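SPD1 nuclease (Streptococcus pyogenes, PDB 2XGR) is an extracellular, prophage-encoded DNase of the His-Me finger clan that probably binds a metal ion and hydrolyses nucleic acid. Local coordinates at residues V192-I197 / L232-P237; A142-G147 / E158-Y163. One frame throughout, in Å; residues are numbered along the deposited sequence. Where two conformers were deposited one is given.

Contact 1: V192-I197 / L232-P237; sequences VVPRQI and LENSAP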
ATOM      1  N   VAL A 192     -14.830 -10.949  -6.905  1.00 13.92           N
ATOM      2  CA  VAL A 192     -13.425 -11.328  -6.866  1.00 16.38           C
ATOM      3  C   VAL A 192     -12.554 -10.063  -7.002  1.00 13.29           C
ATOM      4  O   VAL A 192     -11.359 -10.146  -6.737  1.00 17.31           O
ATOM      5  CB  VAL A 192     -13.035 -12.391  -7.932  1.00 16.82           C
ATOM      6  CG1 VAL A 192     -13.852 -13.678  -7.727  1.00 24.18           C
ATOM      7  CG2 VAL A 192     -13.228 -11.845  -9.311  1.00 15.80           C
ATOM      8  N   VAL A 193     -13.135  -8.941  -7.439  1.00 12.03           N
ATOM      9  CA  VAL A 193     -12.414  -7.669  -7.588  1.00 11.96           C
ATOM     10  C   VAL A 193     -12.766  -6.876  -6.353  1.00 11.27           C
ATOM     11  O   VAL A 193     -13.951  -6.575  -6.084  1.00 10.92           O
ATOM     12  CB  VAL A 193     -12.955  -6.880  -8.859  1.00 12.80           C
ATOM     13  CG1 VAL A 193     -12.182  -5.514  -9.076  1.00 13.58           C
ATOM     14  CG2 VAL A 193     -12.875  -7.720 -10.064  1.00 15.03           C
ATOM     15  N   PRO A 194     -11.744  -6.429  -5.567  1.00 11.59           N
ATOM     16  CA  PRO A 194     -12.140  -5.543  -4.448  1.00  9.34           C
ATOM     17  C   PRO A 194     -12.693  -4.217  -4.905  1.00 10.95           C
ATOM     18  O   PRO A 194     -12.195  -3.646  -5.832  1.00 11.38           O
ATOM     19  CB  PRO A 194     -10.803  -5.304  -3.655  1.00  9.26           C
ATOM     20  CG  PRO A 194      -9.702  -5.528  -4.716  1.00 11.63           C
ATOM     21  CD  PRO A 194     -10.291  -6.480  -5.804  1.00 11.67           C
ATOM     22  N   ARG A 195     -13.711  -3.677  -4.232  1.00 10.07           N
ATOM     23  CA  ARG A 195     -14.240  -2.363  -4.557  1.00  9.24           C
ATOM     24  C   ARG A 195     -13.293  -1.257  -4.144  1.00  9.43           C
ATOM     25  O   ARG A 195     -13.329  -0.161  -4.701  1.00 10.96           O
ATOM     26  CB  ARG A 195     -15.538  -2.171  -3.771  1.00 11.26           C
ATOM     27  CG  ARG A 195     -16.615  -3.159  -4.254  1.00 16.17           C
ATOM     28  CD  ARG A 195     -17.466  -2.539  -5.254  1.00 19.21           C
ATOM     29  NE  ARG A 195     -18.494  -3.511  -5.734  1.00 23.43           N
ATOM     30  CZ  ARG A 195     -19.534  -3.153  -6.480  1.00 23.05           C
ATOM     31  NH1 ARG A 195     -19.662  -1.862  -6.775  1.00 18.90           N
ATOM     32  NH2 ARG A 195     -20.405  -4.080  -6.965  1.00 15.30           N
ATOM     33  N   GLN A 196     -12.534  -1.542  -3.081  1.00  9.79           N
ATOM     34  CA  GLN A 196     -11.671  -0.547  -2.466  1.00  9.11           C
ATOM     35  C   GLN A 196     -10.384  -1.217  -2.008  1.00  8.60           C
ATOM     36  O   GLN A 196     -10.327  -2.426  -1.774  1.00  7.67           O
ATOM     37  CB  GLN A 196     -12.305   0.117  -1.217  1.00  9.82           C
ATOM     38  CG  GLN A 196     -13.577   0.867  -1.541  1.00 11.56           C
ATOM     39  CD  GLN A 196     -14.291   1.293  -0.304  1.00 18.58           C
ATOM     40  OE1 GLN A 196     -14.289   0.582   0.715  1.00 18.53           O
ATOM     41  NE2 GLN A 196     -14.881   2.475  -0.354  1.00 23.57           N
ATOM     42  N   ILE A 197      -9.318  -0.407  -1.871  1.00  7.39           N
ATOM     43  CA  ILE A 197      -8.102  -0.903  -1.201  1.00  7.64           C
ATOM     44  C   ILE A 197      -7.750   0.064  -0.088  1.00  6.89           C
ATOM     45  O   ILE A 197      -7.787   1.291  -0.284  1.00  8.39           O
ATOM     46  CB  ILE A 197      -6.873  -0.874  -2.248  1.00  7.73           C
ATOM     47  CG1 ILE A 197      -7.225  -1.700  -3.495  1.00 12.15           C
ATOM     48  CG2 ILE A 197      -5.544  -1.340  -1.565  1.00 10.23           C
ATOM     49  CD1 ILE A 197      -7.261  -3.232  -3.319  1.00 17.51           C
ATOM     50  N   LEU A 232      -8.789   3.872  -1.116  1.00  6.61           N
ATOM     51  CA  LEU A 232      -8.880   4.193  -2.536  1.00  7.04           C
ATOM     52  C   LEU A 232      -9.888   3.327  -3.226  1.00  8.50           C
ATOM     53  O   LEU A 232     -10.026   2.134  -2.907  1.00  8.94           O
ATOM     54  CB  LEU A 232      -7.501   3.987  -3.221  1.00  7.03           C
ATOM     55  CG  LEU A 232      -6.385   4.849  -2.653  1.00  9.90           C
ATOM     56  CD1 LEU A 232      -5.024   4.583  -3.420  1.00  8.73           C
ATOM     57  CD2 LEU A 232      -6.752   6.308  -2.812  1.00  7.68           C
ATOM     58  N   GLU A 233     -10.588   3.922  -4.191  1.00  9.12           N
ATOM     59  CA  GLU A 233     -11.574   3.162  -4.961  1.00 10.55           C
ATOM     60  C   GLU A 233     -10.918   2.386  -6.076  1.00 10.55           C
ATOM     61  O   GLU A 233     -10.048   2.918  -6.804  1.00 10.78           O
ATOM     62  CB  GLU A 233     -12.657   4.147  -5.570  1.00 12.48           C
ATOM     63  CG  GLU A 233     -13.431   4.960  -4.563  1.00 18.34           C
ATOM     64  CD  GLU A 233     -14.345   4.135  -3.640  1.00 20.80           C
ATOM     65  OE1 GLU A 233     -14.947   3.126  -4.086  1.00 26.57           O
ATOM     66  OE2 GLU A 233     -14.400   4.486  -2.430  1.00 27.44           O
ATOM     67  N   ASN A 234     -11.362   1.148  -6.281  1.00  9.08           N
ATOM     68  CA  ASN A 234     -10.877   0.325  -7.371  1.00  8.79           C
ATOM     69  C   ASN A 234     -11.873   0.513  -8.536  1.00 11.49           C
ATOM     70  O   ASN A 234     -12.819  -0.282  -8.700  1.00 14.23           O
ATOM     71  CB  ASN A 234     -10.773  -1.132  -6.963  1.00 10.94           C
ATOM     72  CG  ASN A 234     -10.031  -1.998  -7.973  1.00 11.71           C
ATOM     73  OD1 ASN A 234      -9.394  -1.481  -8.921  1.00 12.74           O
ATOM     74  ND2 ASN A 234     -10.023  -3.303  -7.731  1.00 11.93           N
ATOM     75  N   SER A 235     -11.661   1.595  -9.288  1.00 11.20           N
ATOM     76  CA  SER A 235     -12.477   1.989 -10.439  1.00 12.28           C
ATOM     77  C   SER A 235     -11.609   2.836 -11.372  1.00 17.60           C
ATOM     78  O   SER A 235     -10.437   3.127 -11.052  1.00 16.18           O
ATOM     79  CB  SER A 235     -13.707   2.802  -9.945  1.00 14.09           C
ATOM     80  OG  SER A 235     -13.283   3.972  -9.277  1.00 18.45           O
ATOM     81  N   ALA A 236     -12.188   3.310 -12.469  1.00 15.93           N
ATOM     82  CA  ALA A 236     -11.444   4.218 -13.351  1.00 20.13           C
ATOM     83  C   ALA A 236     -12.436   5.066 -14.120  1.00 24.23           C
ATOM     84  O   ALA A 236     -13.534   4.576 -14.424  1.00 25.87           O
ATOM     85  CB  ALA A 236     -10.604   3.437 -14.338  1.00 17.99           C
ATOM     86  N   PRO A 237     -12.033   6.292 -14.477  1.00 26.83           N
ATOM     87  CA  PRO A 237     -12.937   7.269 -15.081  1.00 30.20           C
ATOM     88  C   PRO A 237     -13.731   6.734 -16.267  1.00 32.90           C
ATOM     89  O   PRO A 237     -14.917   7.071 -16.406  1.00 36.56           O
ATOM     90  CB  PRO A 237     -11.983   8.351 -15.542  1.00 30.14           C
ATOM     91  CG  PRO A 237     -10.929   8.325 -14.485  1.00 27.48           C
ATOM     92  CD  PRO A 237     -10.714   6.886 -14.205  1.00 26.22           C
TER
HETATM   93  O   HOH W   1     -15.288   1.062  -6.144  1.00 27.86           O

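Contact 2: A142-G147 / E158-Y163; sequences AWLNTG and EGMLYY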
ATOM      1  N   ALA A 142      -5.895   0.131 -13.918  1.00 10.71           N
ATOM      2  CA  ALA A 142      -4.617   0.869 -14.137  1.00 11.72           C
ATOM      3  C   ALA A 142      -4.652   2.209 -13.431  1.00 10.49           C
ATOM      4  O   ALA A 142      -3.661   2.597 -12.811  1.00 11.17           O
ATOM      5  CB  ALA A 142      -4.437   1.077 -15.714  1.00 11.19           C
ATOM      6  N   TRP A 143      -5.830   2.855 -13.397  1.00 10.49           N
ATOM      7  CA  TRP A 143      -6.050   4.080 -12.661  1.00 10.52           C
ATOM      8  C   TRP A 143      -5.664   3.905 -11.178  1.00 12.20           C
ATOM      9  O   TRP A 143      -4.880   4.714 -10.637  1.00  9.38           O
ATOM     10  CB  TRP A 143      -7.551   4.546 -12.809  1.00 10.23           C
ATOM     11  CG  TRP A 143      -7.858   5.865 -12.222  1.00 11.35           C
ATOM     12  CD1 TRP A 143      -8.511   6.100 -11.044  1.00 11.03           C
ATOM     13  CD2 TRP A 143      -7.624   7.139 -12.807  1.00 15.39           C
ATOM     14  NE1 TRP A 143      -8.631   7.449 -10.825  1.00 16.48           N
ATOM     15  CE2 TRP A 143      -8.119   8.113 -11.905  1.00 12.95           C
ATOM     16  CE3 TRP A 143      -7.080   7.557 -14.031  1.00 17.66           C
ATOM     17  CZ2 TRP A 143      -8.068   9.477 -12.177  1.00 17.57           C
ATOM     18  CZ3 TRP A 143      -7.048   8.917 -14.298  1.00 17.82           C
ATOM     19  CH2 TRP A 143      -7.495   9.850 -13.365  1.00 15.98           C
ATOM     20  N   LEU A 144      -6.176   2.855 -10.539  1.00  8.23           N
ATOM     21  CA  LEU A 144      -5.857   2.634  -9.103  1.00  9.97           C
ATOM     22  C   LEU A 144      -4.365   2.289  -8.951  1.00  9.60           C
ATOM     23  O   LEU A 144      -3.695   2.711  -8.009  1.00  9.62           O
ATOM     24  CB  LEU A 144      -6.700   1.492  -8.544  1.00  9.08           C
ATOM     25  CG  LEU A 144      -6.344   1.148  -7.087  1.00  8.10           C
ATOM     26  CD1 LEU A 144      -6.363   2.342  -6.149  1.00 10.09           C
ATOM     27  CD2 LEU A 144      -7.343   0.073  -6.622  1.00  8.11           C
ATOM     28  N   ASN A 145      -3.855   1.494  -9.877  1.00  8.94           N
ATOM     29  CA  ASN A 145      -2.501   0.984  -9.716  1.00  8.97           C
ATOM     30  C   ASN A 145      -1.432   2.114  -9.855  1.00 10.41           C
ATOM     31  O   ASN A 145      -0.657   2.400  -8.930  1.00  9.59           O
ATOM     32  CB  ASN A 145      -2.262  -0.147 -10.715  1.00  9.04           C
ATOM     33  CG  ASN A 145      -0.814  -0.718 -10.649  1.00 10.14           C
ATOM     34  OD1 ASN A 145      -0.361  -1.168  -9.612  1.00  8.83           O
ATOM     35  ND2 ASN A 145      -0.151  -0.788 -11.815  1.00 14.22           N
ATOM     36  N   THR A 146      -1.397   2.756 -11.006  1.00  9.33           N
ATOM     37  CA  THR A 146      -0.383   3.825 -11.189  1.00 10.62           C
ATOM     38  C   THR A 146      -1.006   5.188 -11.497  1.00 10.42           C
ATOM     39  O   THR A 146      -0.241   6.148 -11.789  1.00 12.79           O
ATOM     40  CB  THR A 146       0.582   3.489 -12.384  1.00 10.46           C
ATOM     41  OG1 THR A 146      -0.225   3.145 -13.523  1.00 17.78           O
ATOM     42  CG2 THR A 146       1.539   2.360 -12.096  1.00 15.87           C
ATOM     43  N   GLY A 147      -2.325   5.367 -11.332  1.00  8.51           N
ATOM     44  CA  GLY A 147      -2.857   6.713 -11.417  1.00  9.46           C
ATOM     45  C   GLY A 147      -3.107   7.294 -12.824  1.00 11.29           C
ATOM     46  O   GLY A 147      -3.280   8.502 -12.982  1.00 11.87           O
ATOM     47  N   GLU A 158      -5.546   9.482  -6.449  1.00  9.58           N
ATOM     48  CA  GLU A 158      -6.437   8.336  -6.593  1.00 10.39           C
ATOM     49  C   GLU A 158      -5.705   7.029  -6.879  1.00  9.17           C
ATOM     50  O   GLU A 158      -6.329   5.979  -7.008  1.00  9.65           O
ATOM     51  CB  GLU A 158      -7.507   8.619  -7.686  1.00 10.36           C
ATOM     52  CG  GLU A 158      -8.438   9.756  -7.186  1.00 13.02           C
ATOM     53  CD  GLU A 158      -9.598  10.074  -8.087  1.00 26.22           C
ATOM     54  OE1 GLU A 158      -9.713   9.516  -9.185  1.00 23.89           O
ATOM     55  OE2 GLU A 158     -10.424  10.903  -7.685  1.00 29.74           O
ATOM     56  N   GLY A 159      -4.400   7.117  -7.151  1.00 10.03           N
ATOM     57  CA  GLY A 159      -3.651   5.911  -7.433  1.00  8.04           C
ATOM     58  C   GLY A 159      -2.687   5.524  -6.306  1.00  7.07           C
ATOM     59  O   GLY A 159      -2.237   6.371  -5.556  1.00  6.88           O
ATOM     60  N   MET A 160      -2.354   4.241  -6.222  0.50  6.53           N
ATOM     61  CA  MET A 160      -1.462   3.726  -5.154  0.50  7.33           C
ATOM     62  C   MET A 160      -0.070   4.323  -5.281  0.50  6.04           C
ATOM     63  O   MET A 160       0.604   4.574  -4.290  0.50  5.49           O
ATOM     64  CB  MET A 160      -1.308   2.213  -5.308  0.50  5.09           C
ATOM     65  CG  MET A 160      -2.635   1.527  -5.600  0.50  9.54           C
ATOM     66  SD  MET A 160      -2.849   0.129  -4.536  0.50 17.89           S
ATOM     67  CE  MET A 160      -3.381   1.185  -3.248  0.50  7.22           C
ATOM     68  N   LEU A 161       0.365   4.504  -6.522  1.00  5.51           N
ATOM     69  CA  LEU A 161       1.762   4.958  -6.750  1.00  4.39           C
ATOM     70  C   LEU A 161       2.076   6.290  -6.055  1.00  4.74           C
ATOM     71  O   LEU A 161       3.169   6.471  -5.512  1.00  7.31           O
ATOM     72  CB  LEU A 161       1.988   5.084  -8.303  1.00  4.81           C
ATOM     73  CG  LEU A 161       3.377   5.529  -8.761  1.00  5.33           C
ATOM     74  CD1 LEU A 161       4.426   4.466  -8.400  1.00  6.47           C
ATOM     75  CD2 LEU A 161       3.306   5.796 -10.282  1.00  6.60           C
ATOM     76  N   TYR A 162       1.101   7.208  -6.012  1.00  6.25           N
ATOM     77  CA  TYR A 162       1.258   8.497  -5.339  1.00  8.14           C
ATOM     78  C   TYR A 162       1.736   8.240  -3.919  1.00  7.33           C
ATOM     79  O   TYR A 162       2.697   8.881  -3.420  1.00  6.87           O
ATOM     80  CB  TYR A 162      -0.172   9.182  -5.274  1.00  7.78           C
ATOM     81  CG  TYR A 162      -0.189  10.431  -4.418  1.00  9.30           C
ATOM     82  CD1 TYR A 162      -0.077  11.705  -5.008  1.00 11.33           C
ATOM     83  CD2 TYR A 162      -0.240  10.358  -3.018  1.00  7.36           C
ATOM     84  CE1 TYR A 162      -0.103  12.848  -4.259  1.00 11.54           C
ATOM     85  CE2 TYR A 162      -0.206  11.519  -2.252  1.00  9.15           C
ATOM     86  CZ  TYR A 162      -0.138  12.764  -2.909  1.00 14.38           C
ATOM     87  OH  TYR A 162      -0.059  13.925  -2.157  1.00 12.31           O
ATOM     88  N   TYR A 163       1.096   7.293  -3.251  1.00  5.92           N
ATOM     89  CA  TYR A 163       1.381   7.099  -1.804  1.00  4.91           C
ATOM     90  C   TYR A 163       2.705   6.324  -1.639  1.00  4.48           C
ATOM     91  O   TYR A 163       3.556   6.671  -0.800  1.00  6.47           O
ATOM     92  CB  TYR A 163       0.242   6.271  -1.133  1.00  6.74           C
ATOM     93  CG  TYR A 163      -1.035   7.082  -1.214  1.00  5.04           C
ATOM     94  CD1 TYR A 163      -1.348   8.051  -0.245  1.00  7.32           C
ATOM     95  CD2 TYR A 163      -1.823   6.956  -2.335  1.00  3.77           C
ATOM     96  CE1 TYR A 163      -2.461   8.899  -0.418  1.00  7.52           C
ATOM     97  CE2 TYR A 163      -2.991   7.792  -2.522  1.00  5.31           C
ATOM     98  CZ  TYR A 163      -3.286   8.756  -1.535  1.00  5.88           C
ATOM     99  OH  TYR A 163      -4.375   9.562  -1.779  1.00  6.49           O
TER

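Contact 1: V192-I197 / L232-P237
Asn234 lays its carboxamide over the bend at Val193 and Pro194, with ND2 set 3.4 Å from Val193 CG1 and close to the proline ring. CG lies anti to the backbone N (chi1 -169°), which carries the amide toward Val193 and Pro194. There ND2 donates to Pro194 O at 2.9 Å, and the bond lies in the planes of both the carbonyl and the amide. The amide is gripped further by Ala139, whose O accepts from ND2, and by Thr141, whose N meets OD1; three bonds thus fix its rotation and satisfy a buried polar group.

The backbone of Asn234 adds a second hold, its N reaching Arg195 O at 2.8 Å. A water also donates to Arg195 O and bridges it to Glu233 OE1. One residue further on, Gln196 and Glu233 form a non-hydrogen-bonded antiparallel pair whose side chains run side by side on the more open face. Glu233 bends at chi2 (-66°), bringing OE2 within 2.9 Å of Gln196 NE2; the donor meets the syn side, somewhat out of the carboxylate plane, the two flat groups being turned 62° apart.

Ile197 and Leu232 follow as a hydrogen-bonded pair, Ile197 N to Leu232 O at 2.8 Å and Leu232 N to Ile197 O at 2.9 Å. Their side chains leave on the buried face, where Leu144 of helix 142-146 and Met160 of helix 160-173 pack on both, while strand 178-186 flanks Ile197 through Val183 and Pro185.

Contact 2: A142-G147 / E158-Y163
The carbonyls of Leu144 and Asn145, in the short helix that follows the strand pair 119-121 and 137-139, meet Met160 N and Leu161 N at the start of helix 160-173, while Trp143 reaches Glu158 just before it. An antiparallel pair of strands followed by helical segments is consistent with the ββα-metal motif of the His-Me finger nucleases; helices 142-146 and 160-173 meet end to end and together probably supply its helical part.

Backbone bonds make the junction. Met160 N donates to Leu144 O at 2.7 Å, and Leu161 N makes a weak bond to Asn145 O at 3.4 Å. Carbonyls toward the end of one helix are therefore used by N-H groups in the first turn of the other, a pairing that is probably favourable for both helix dipoles. Gly159 adds a CA-H...O contact to Leu144 O at 3.3 Å. With no side chain on either residue, Gly159 and Gly147 bring their CA atoms to 4.1 Å; Gly147 is the first residue past the helix to leave helical angles, with a positive phi (81°).

Apolar contacts flank this backbone seam. Leu161 points at the first helix and lays CD2 alongside Thr146, 4.1 Å from its CB, whereas the hydroxyl of Thr146 is bonded to Gly151 O. On the buried side Leu144 CD1 packs obliquely on Met160 CG at 3.9 Å, though Met160 has two conformers and this detail is less certain.

The polar side-chain contact lies at the indole edge. Glu158, extended beyond CG, crosses to Trp143 with its carboxylate turned 71° from the ring, OE2 bonding a PEG molecule that probably comes from the crystallisation liquor. Trp143 NE1 donates to Glu158 OE1 at 2.9 Å, in the ring plane and on the anti lone pair.

In the fold
The two contacts follow in series along the chain, contact 2 closing at Tyr163 before contact 1 opens at Val192, and their centres lie about 11 Å apart. Contact 1 sits at the end of the main antiparallel sheet, where strands 196-204 and 228-233 part; contact 2 joins helices 142-146 and 160-173, which pack on the buried face of those strands. They touch directly: Leu144 CD1 is 3.5 Å from Leu232 CB, and the Trp143 ring lies beside Pro237, with CD2 3.4 Å from CD of the proline. The helical part of the probable ββα motif is thus joined end to end and fastened to the sheet, tying the motif into the body of the protein.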